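Local coordinates for putative alpha-L-fucosidase (Bacteroides thetaiotaomicron VPI-5482, PDB 3GZA), which probably hydrolyses alpha-L-fucosyl linkages as a glycoside hydrolase of family 29, with a TIM-barrel domain followed by a beta-sandwich domain, at residues G41-N46 and H82-G87; I129-N134 and G183-P188; C371-N376 and Y386-K391. All coordinates share one frame; numbering follows the deposited sequence. Where two conformers were deposited one is given.

From the N terminus, contact 1 closes first, bringing helix 40-45, which follows strand 22-26, against the loop that leaves strand 75-79. Contact 2 opens further on and joins the loops after strands 124-129 and 178-181, so both contacts tie together connections that follow parallel strands of the TIM barrel. Their centres lie about 13 Å apart and they touch, with Arg44 of contact 1 against Trp133 of contact 2. Contact 3 closes a short loop in the C-terminal sandwich, packing its two sheets face to face, about 28 Å from contact 2 between nearest atoms. The three loops follow one another in series; none nests within or crosses another.

Contact 1 of 3, residues G41-N46 and H82-G87; sequences GNNRIN and HETGFG
Glu83 spreads its carboxylate between two side chains of helix 40-45, giving one oxygen to Asn43 and the other to Arg44. Asn43 CG lies anti to the backbone N (chi1 -173°), which carries the amide out to Glu83; ND2 donates to Glu83 OE1 over 2.9 Å, and the acceptor lies in the amide plane and uses its anti lone pair. Arg44 NE makes a salt bridge to Glu83 OE2, also 2.9 Å, but comes from above the carboxylate plane, the guanidinium being turned 76° from it. The extended arginine chain lays its CG 3.5 Å from Glu83 CD. Water 2 closes a second path, accepting from Arg44 NH2 and donating to Glu83 OE2 at 2.7 Å. Tyr38 OH also bonds OE1 and Gln40 NE2 bonds OE2, so both oxygens of the buried carboxylate have more than one partner. Water 1 lies at the edge of the His82 ring, 2.8 Å from His82 ND1, and takes a weak bond from Asn43 ND2. Thr84 OG1 accepts from Phe86 N in an ST turn and also pairs with Asp29. Ile45 O accepts from Asn153 ND2 of the second subunit. The contact fastens helix 40-45 to the loop between barrel strand 75-79 and helix 110-121.

Contact 2 of 3, residues I129-N134 and G183-P188; sequences IGIRWN and GGADDP
The main chains of Ile131-Arg132 and Gly183-Ala185 pass each other where two loops of the TIM barrel leave the parallel neighbours 124-129 and 178-181. The backbones keep apart: Arg132 CA is 7.0 Å from Gly183 CA and Ile131 CA is 7.1 Å from Ala185 CA, and the link between main chains runs through a water. Water 3 accepts from Ile131 N at 3.0 Å and donates to Gly184 O at the same distance, bridging the peptides without direct bonding. Gly183 and Gly184, in the loop after strand 178-181, both have positive phi, 68° and 81°, values that favour glycine. Ile129, the last residue of its strand, shares backbone hydrogen bonds with Trp180 and Asp182.

Among the side chains, Ile131 carries the apolar part. In the conformer given here its CG1 lies between the backbone N and the carbonyl carbon (chi1 66°), and from there the chain runs out to CD1, which meets Ala185 CB at 3.9 Å. Pro193 and Cys162, the latter on helix 148-171, also pack on Ile131. Arg132 brings NH1 to 4.4 Å from Gly183 CA, which lies oblique to the guanidinium plane. The arginine is held from elsewhere: its NE donates to Asn141 OD1, and Phe142 packs on the side chain. Gly183 N bonds a sulfonate oxygen of a HEPES molecule, probably from the crystallisation liquor. Within segment 129-134, the extended Arg132 chain runs across the neighbouring indole: Trp133 CZ2 sits 3.5 Å above the Arg132 guanidinium plane, offset toward its rim, while Arg132 CG lies over one face of the Trp133 ring.

Contact 3 of 3, residues C371-N376 and Y386-K391; sequences CIIQEN and YQIEAK
One face of the Tyr386 ring receives the methyl end of Ile373: CD1 stands 4.1 Å from the centroid and 25° off the ring normal, a CH-pi contact displaced toward the rim. The nearest ring atom is Tyr386 CE1, 3.7 Å from Ile373 CD1. The phenol OH is hydrogen-bonded to Glu411 OE2 and Arg409 NE, which hold that end of the ring in place. The same Ile373 CD1 also meets Ile388 CD1 tip to tip at 3.8 Å, so one methyl touches both an aromatic and an aliphatic partner. Ile388 in turn reaches Cys371: its CD1 lies 3.9 Å from Cys371 CB. With CG1 anti to the carbonyl carbon (chi1 -61°), Ile388 directs CD1 toward Ile373 and Cys371, between the two sheets. The contact is apolar and buried. The axes of 371-375 and 386-391 come within 10.4 Å at an angle of 144°, as expected for strands in facing sheets: strand 366-375, flanked by 434-440 and 409-418, lies over strand 383-392, flanked by 420-428 and 395-402, in the two-sheet sandwich of the F5/8 type C domain, where Leu421 and Leu423 of strand 420-428 extend the core.

Contact 1 of 3, residues G41-N46 and H82-G87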
loop_
_atom_site.group_PDB
_atom_site.type_symbol
_atom_site.label_atom_id
_atom_site.label_comp_id
_atom_site.label_asym_id
_atom_site.label_seq_id
_atom_site.Cartn_x
_atom_site.Cartn_y
_atom_site.Cartn_z
ATOM N N GLY A 41 18.100 2.158 -10.865
ATOM C CA GLY A 41 17.333 3.252 -11.442
ATOM C C GLY A 41 15.919 2.826 -11.757
ATOM O O GLY A 41 14.932 3.507 -11.386
ATOM N N ASN A 42 15.818 1.672 -12.376
ATOM C CA ASN A 42 14.526 1.104 -12.753
ATOM C C ASN A 42 13.711 0.732 -11.530
ATOM O O ASN A 42 12.518 1.033 -11.434
ATOM C CB ASN A 42 14.776 -0.095 -13.653
ATOM C CG ASN A 42 13.496 -0.757 -14.150
ATOM O OD1 ASN A 42 12.769 -1.441 -13.409
ATOM N ND2 ASN A 42 13.247 -0.590 -15.441
ATOM N N ASN A 43 14.340 0.055 -10.591
ATOM C CA ASN A 43 13.629 -0.401 -9.394
ATOM C C ASN A 43 13.013 0.733 -8.606
ATOM O O ASN A 43 11.932 0.558 -8.009
ATOM C CB ASN A 43 14.569 -1.175 -8.462
ATOM C CG ASN A 43 13.859 -1.810 -7.314
ATOM O OD1 ASN A 43 12.928 -2.638 -7.497
ATOM N ND2 ASN A 43 14.287 -1.484 -6.109
ATOM N N ARG A 44 13.703 1.870 -8.503
ATOM C CA ARG A 44 13.204 2.996 -7.700
ATOM C C ARG A 44 11.940 3.596 -8.297
ATOM O O ARG A 44 11.153 4.169 -7.555
ATOM C CB ARG A 44 14.281 4.081 -7.597
ATOM C CG ARG A 44 15.464 3.712 -6.731
ATOM C CD ARG A 44 16.643 4.686 -6.950
ATOM N NE ARG A 44 17.674 4.461 -5.969
ATOM C CZ ARG A 44 18.780 5.214 -5.887
ATOM N NH1 ARG A 44 19.001 6.128 -6.778
ATOM N NH2 ARG A 44 19.656 5.017 -4.918
ATOM N N ILE A 45 11.715 3.429 -9.596
ATOM C CA ILE A 45 10.596 4.134 -10.255
ATOM C C ILE A 45 9.604 3.235 -10.997
ATOM O O ILE A 45 8.731 3.730 -11.703
ATOM C CB ILE A 45 11.073 5.320 -11.126
ATOM C CG1 ILE A 45 11.827 4.821 -12.359
ATOM C CG2 ILE A 45 11.908 6.323 -10.304
ATOM C CD1 ILE A 45 12.038 5.949 -13.410
ATOM N N ASN A 46 9.676 1.929 -10.770
ATOM C CA ASN A 46 8.769 0.943 -11.393
ATOM C C ASN A 46 8.222 0.053 -10.282
ATOM O O ASN A 46 8.900 -0.866 -9.835
ATOM C CB ASN A 46 9.506 0.110 -12.437
ATOM C CG ASN A 46 9.762 0.846 -13.698
ATOM O OD1 ASN A 46 8.939 0.824 -14.627
ATOM N ND2 ASN A 46 10.968 1.462 -13.795
ATOM N N HIS A 82 13.630 -0.873 1.637
ATOM C CA HIS A 82 14.693 -0.432 0.781
ATOM C C HIS A 82 14.111 0.565 -0.212
ATOM O O HIS A 82 13.941 1.731 0.150
ATOM C CB HIS A 82 15.517 -1.588 0.211
ATOM C CG HIS A 82 16.725 -1.142 -0.523
ATOM N ND1 HIS A 82 16.775 -1.094 -1.887
ATOM C CD2 HIS A 82 17.924 -0.692 -0.082
ATOM C CE1 HIS A 82 17.956 -0.641 -2.271
ATOM N NE2 HIS A 82 18.674 -0.362 -1.189
ATOM N N GLU A 83 13.790 0.151 -1.449
ATOM C CA GLU A 83 13.276 1.042 -2.460
ATOM C C GLU A 83 11.874 0.735 -2.961
ATOM O O GLU A 83 11.225 1.620 -3.480
ATOM C CB GLU A 83 14.198 1.028 -3.687
ATOM C CG GLU A 83 15.593 1.641 -3.433
ATOM C CD GLU A 83 16.614 1.271 -4.495
ATOM O OE1 GLU A 83 16.409 0.272 -5.245
ATOM O OE2 GLU A 83 17.664 1.919 -4.524
ATOM N N THR A 84 11.383 -0.490 -2.813
ATOM C CA THR A 84 10.063 -0.817 -3.383
ATOM C C THR A 84 8.928 -0.288 -2.529
ATOM O O THR A 84 7.810 -0.176 -2.998
ATOM C CB THR A 84 9.841 -2.320 -3.563
ATOM O OG1 THR A 84 9.711 -2.953 -2.276
ATOM C CG2 THR A 84 10.968 -2.977 -4.411
ATOM N N GLY A 85 9.245 -0.020 -1.271
ATOM C CA GLY A 85 8.285 0.319 -0.257
ATOM C C GLY A 85 7.847 -0.866 0.577
ATOM O O GLY A 85 7.162 -0.629 1.572
ATOM N N PHE A 86 8.199 -2.104 0.198
ATOM C CA PHE A 86 7.745 -3.281 0.886
ATOM C C PHE A 86 8.486 -3.425 2.174
ATOM O O PHE A 86 9.705 -3.273 2.198
ATOM C CB PHE A 86 8.058 -4.485 0.046
ATOM C CG PHE A 86 7.413 -5.760 0.548
ATOM C CD1 PHE A 86 6.052 -5.948 0.421
ATOM C CD2 PHE A 86 8.181 -6.745 1.108
ATOM C CE1 PHE A 86 5.440 -7.100 0.817
ATOM C CE2 PHE A 86 7.573 -7.913 1.536
ATOM C CZ PHE A 86 6.202 -8.087 1.397
ATOM N N GLY A 87 7.787 -3.811 3.224
ATOM C CA GLY A 87 8.391 -3.997 4.501
ATOM C C GLY A 87 8.437 -5.436 5.006
ATOM O O GLY A 87 7.451 -6.144 4.965
HETATM O O HOH W 1 14.831 -2.454 -3.283
HETATM O O HOH W 2 18.982 3.207 -2.547
#

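Contact 2 of 3, residues I129-N134 and G183-P188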
loop_
_atom_site.group_PDB
_atom_site.type_symbol
_atom_site.label_atom_id
_atom_site.label_comp_id
_atom_site.label_asym_id
_atom_site.label_seq_id
_atom_site.Cartn_x
_atom_site.Cartn_y
_atom_site.Cartn_z
ATOM N N ILE A 129 16.496 1.088 7.225
ATOM C CA ILE A 129 15.176 1.543 6.782
ATOM C C ILE A 129 15.402 2.479 5.604
ATOM O O ILE A 129 16.069 3.503 5.739
ATOM C CB ILE A 129 14.460 2.316 7.932
ATOM C CG1 ILE A 129 14.411 1.466 9.199
ATOM C CG2 ILE A 129 13.016 2.697 7.470
ATOM C CD1 ILE A 129 13.864 2.220 10.433
ATOM N N GLY A 130 14.797 2.156 4.467
ATOM C CA GLY A 130 14.874 2.999 3.281
ATOM C C GLY A 130 13.607 3.832 3.183
ATOM O O GLY A 130 12.492 3.299 3.019
ATOM N N ILE A 131 13.724 5.137 3.369
ATOM C CA ILE A 131 12.617 6.094 3.243
ATOM C C ILE A 131 12.820 7.076 2.086
ATOM O O ILE A 131 11.942 7.872 1.773
ATOM C CB ILE A 131 12.413 6.932 4.551
ATOM C CG1 ILE A 131 13.588 7.866 4.860
ATOM C CG2 ILE A 131 12.164 6.026 5.733
ATOM C CD1 ILE A 131 13.269 8.778 5.971
ATOM N N ARG A 132 13.990 7.016 1.432
ATOM C CA ARG A 132 14.335 7.955 0.386
ATOM C C ARG A 132 13.643 7.662 -0.949
ATOM O O ARG A 132 13.312 8.596 -1.703
ATOM C CB ARG A 132 15.869 7.920 0.210
ATOM C CG ARG A 132 16.410 8.889 -0.786
ATOM C CD ARG A 132 17.925 8.975 -0.759
ATOM N NE ARG A 132 18.389 10.088 -1.601
ATOM C CZ ARG A 132 19.601 10.161 -2.159
ATOM N NH1 ARG A 132 20.493 9.211 -1.953
ATOM N NH2 ARG A 132 19.948 11.195 -2.898
ATOM N N TRP A 133 13.485 6.387 -1.237
ATOM C CA TRP A 133 12.828 5.912 -2.447
ATOM C C TRP A 133 11.709 4.949 -2.042
ATOM O O TRP A 133 11.892 4.052 -1.212
ATOM C CB TRP A 133 13.816 5.151 -3.352
ATOM C CG TRP A 133 15.174 5.766 -3.402
ATOM C CD1 TRP A 133 16.248 5.402 -2.640
ATOM C CD2 TRP A 133 15.603 6.884 -4.205
ATOM N NE1 TRP A 133 17.312 6.240 -2.905
ATOM C CE2 TRP A 133 16.951 7.145 -3.866
ATOM C CE3 TRP A 133 15.003 7.665 -5.196
ATOM C CZ2 TRP A 133 17.682 8.153 -4.479
ATOM C CZ3 TRP A 133 15.731 8.678 -5.802
ATOM C CH2 TRP A 133 17.070 8.923 -5.412
ATOM N N ASN A 134 10.510 5.142 -2.604
ATOM C CA ASN A 134 9.393 4.221 -2.392
ATOM C C ASN A 134 8.618 4.207 -3.680
ATOM O O ASN A 134 7.919 5.177 -4.024
ATOM C CB ASN A 134 8.541 4.686 -1.221
ATOM C CG ASN A 134 7.425 3.728 -0.900
ATOM O OD1 ASN A 134 6.815 3.119 -1.830
ATOM N ND2 ASN A 134 7.142 3.545 0.432
ATOM N N GLY A 183 20.761 6.478 2.567
ATOM C CA GLY A 183 21.068 7.853 2.237
ATOM C C GLY A 183 20.675 8.857 3.288
ATOM O O GLY A 183 20.576 10.042 2.995
ATOM N N GLY A 184 20.469 8.391 4.518
ATOM C CA GLY A 184 20.070 9.212 5.660
ATOM C C GLY A 184 18.566 9.475 5.651
ATOM O O GLY A 184 17.847 8.975 4.806
ATOM N N ALA A 185 18.137 10.337 6.581
ATOM C CA ALA A 185 16.716 10.674 6.728
ATOM C C ALA A 185 16.498 12.164 6.469
ATOM O O ALA A 185 15.499 12.745 6.903
ATOM C CB ALA A 185 16.227 10.236 8.112
ATOM N N ASP A 186 17.421 12.745 5.705
ATOM C CA ASP A 186 17.287 14.121 5.240
ATOM C C ASP A 186 17.095 15.137 6.399
ATOM O O ASP A 186 17.802 15.071 7.416
ATOM C CB ASP A 186 16.188 14.145 4.156
ATOM C CG ASP A 186 16.178 15.410 3.335
ATOM O OD1 ASP A 186 17.141 15.712 2.601
ATOM O OD2 ASP A 186 15.172 16.171 3.426
ATOM N N ASP A 187 16.150 16.062 6.239
ATOM C CA ASP A 187 16.033 17.217 7.103
ATOM C C ASP A 187 14.635 17.264 7.714
ATOM O O ASP A 187 13.671 17.447 6.994
ATOM C CB ASP A 187 16.306 18.477 6.243
ATOM C CG ASP A 187 16.233 19.758 7.000
ATOM O OD1 ASP A 187 15.809 19.794 8.192
ATOM O OD2 ASP A 187 16.622 20.818 6.400
ATOM N N PRO A 188 14.529 17.139 9.049
ATOM C CA PRO A 188 13.221 17.092 9.666
ATOM C C PRO A 188 12.443 18.378 9.592
ATOM O O PRO A 188 11.254 18.363 9.914
ATOM C CB PRO A 188 13.545 16.686 11.112
ATOM C CG PRO A 188 14.908 17.102 11.332
ATOM C CD PRO A 188 15.613 16.986 10.041
HETATM O O HOH W 3 16.252 6.679 3.696
#

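Contact 3 of 3, residues C371-N376 and Y386-K391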
loop_
_atom_site.group_PDB
_atom_site.type_symbol
_atom_site.label_atom_id
_atom_site.label_comp_id
_atom_site.label_asym_id
_atom_site.label_seq_id
_atom_site.Cartn_x
_atom_site.Cartn_y
_atom_site.Cartn_z
ATOM N N CYS A 371 52.715 -5.375 12.837
ATOM C CA CYS A 371 52.471 -4.857 14.176
ATOM C C CYS A 371 51.042 -4.376 14.245
ATOM O O CYS A 371 50.489 -3.958 13.230
ATOM C CB CYS A 371 53.363 -3.661 14.496
ATOM S SG CYS A 371 55.072 -4.021 14.772
ATOM N N ILE A 372 50.456 -4.410 15.435
ATOM C CA ILE A 372 49.141 -3.855 15.671
ATOM C C ILE A 372 49.334 -2.883 16.815
ATOM O O ILE A 372 50.101 -3.171 17.726
ATOM C CB ILE A 372 48.097 -4.944 16.000
ATOM C CG1 ILE A 372 47.762 -5.712 14.712
ATOM C CG2 ILE A 372 46.837 -4.366 16.656
ATOM C CD1 ILE A 372 46.721 -6.767 14.884
ATOM N N ILE A 373 48.693 -1.715 16.705
ATOM C CA ILE A 373 48.709 -0.711 17.769
ATOM C C ILE A 373 47.267 -0.331 18.000
ATOM O O ILE A 373 46.515 -0.176 17.044
ATOM C CB ILE A 373 49.438 0.572 17.378
ATOM C CG1 ILE A 373 50.725 0.276 16.602
ATOM C CG2 ILE A 373 49.685 1.476 18.657
ATOM C CD1 ILE A 373 51.328 1.518 15.923
ATOM N N GLN A 374 46.865 -0.232 19.259
ATOM C CA GLN A 374 45.508 0.190 19.604
ATOM C C GLN A 374 45.536 1.176 20.748
ATOM O O GLN A 374 46.227 0.940 21.740
ATOM C CB GLN A 374 44.644 -0.998 20.045
ATOM C CG GLN A 374 44.449 -2.109 19.047
ATOM C CD GLN A 374 43.408 -3.102 19.524
ATOM O OE1 GLN A 374 43.766 -4.131 20.089
ATOM N NE2 GLN A 374 42.127 -2.776 19.377
ATOM N N GLU A 375 44.802 2.282 20.597
ATOM C CA GLU A 375 44.595 3.230 21.672
ATOM C C GLU A 375 43.329 2.828 22.438
ATOM O O GLU A 375 42.490 2.107 21.911
ATOM C CB GLU A 375 44.429 4.651 21.142
ATOM C CG GLU A 375 45.655 5.226 20.502
ATOM C CD GLU A 375 45.470 6.678 20.072
ATOM O OE1 GLU A 375 45.015 6.853 18.934
ATOM O OE2 GLU A 375 45.816 7.620 20.865
ATOM N N ASN A 376 43.225 3.278 23.698
ATOM C CA ASN A 376 42.010 3.095 24.498
ATOM C C ASN A 376 41.029 4.176 23.971
ATOM O O ASN A 376 41.044 5.326 24.400
ATOM C CB ASN A 376 42.305 3.294 25.987
ATOM C CG ASN A 376 41.259 2.688 26.868
ATOM O OD1 ASN A 376 40.316 2.074 26.397
ATOM N ND2 ASN A 376 41.453 2.816 28.171
ATOM N N TYR A 386 53.778 8.682 14.982
ATOM C CA TYR A 386 54.490 7.571 15.616
ATOM C C TYR A 386 55.443 6.882 14.656
ATOM O O TYR A 386 55.337 7.003 13.438
ATOM C CB TYR A 386 53.525 6.521 16.178
ATOM C CG TYR A 386 52.823 5.742 15.095
ATOM C CD1 TYR A 386 53.418 4.611 14.515
ATOM C CD2 TYR A 386 51.567 6.133 14.606
ATOM C CE1 TYR A 386 52.789 3.922 13.493
ATOM C CE2 TYR A 386 50.948 5.443 13.619
ATOM C CZ TYR A 386 51.546 4.339 13.057
ATOM O OH TYR A 386 50.920 3.635 12.053
ATOM N N GLN A 387 56.408 6.171 15.226
ATOM C CA GLN A 387 57.340 5.388 14.429
ATOM C C GLN A 387 57.501 4.028 15.084
ATOM O O GLN A 387 57.372 3.916 16.293
ATOM C CB GLN A 387 58.722 6.026 14.349
ATOM C CG GLN A 387 58.766 7.452 13.843
ATOM C CD GLN A 387 58.444 8.462 14.937
ATOM O OE1 GLN A 387 59.085 8.461 16.003
ATOM N NE2 GLN A 387 57.459 9.340 14.677
ATOM N N ILE A 388 57.736 2.997 14.277
ATOM C CA ILE A 388 58.043 1.684 14.827
ATOM C C ILE A 388 59.436 1.319 14.335
ATOM O O ILE A 388 59.747 1.460 13.145
ATOM C CB ILE A 388 57.037 0.619 14.437
ATOM C CG1 ILE A 388 55.638 0.998 14.972
ATOM C CG2 ILE A 388 57.488 -0.778 14.964
ATOM C CD1 ILE A 388 54.595 0.079 14.583
ATOM N N GLU A 389 60.281 0.917 15.276
ATOM C CA GLU A 389 61.652 0.495 15.001
ATOM C C GLU A 389 61.807 -0.955 15.389
ATOM O O GLU A 389 61.113 -1.426 16.277
ATOM C CB GLU A 389 62.639 1.312 15.825
ATOM C CG GLU A 389 62.737 2.739 15.427
ATOM C CD GLU A 389 63.603 3.496 16.397
ATOM O OE1 GLU A 389 63.086 3.813 17.493
ATOM O OE2 GLU A 389 64.776 3.764 16.076
ATOM N N ALA A 390 62.703 -1.644 14.688
ATOM C CA ALA A 390 63.049 -3.030 14.978
ATOM C C ALA A 390 64.523 -3.078 15.315
ATOM O O ALA A 390 65.340 -2.393 14.680
ATOM C CB ALA A 390 62.756 -3.920 13.770
ATOM N N LYS A 391 64.857 -3.845 16.346
ATOM C CA LYS A 391 66.268 -4.031 16.734
ATOM C C LYS A 391 66.781 -5.210 15.932
ATOM O O LYS A 391 66.445 -6.353 16.221
ATOM C CB LYS A 391 66.412 -4.254 18.242
ATOM C CG LYS A 391 67.863 -4.325 18.694
ATOM C CD LYS A 391 68.006 -4.632 20.183
ATOM C CE LYS A 391 68.115 -3.393 21.055
ATOM N NZ LYS A 391 69.489 -2.813 21.031
#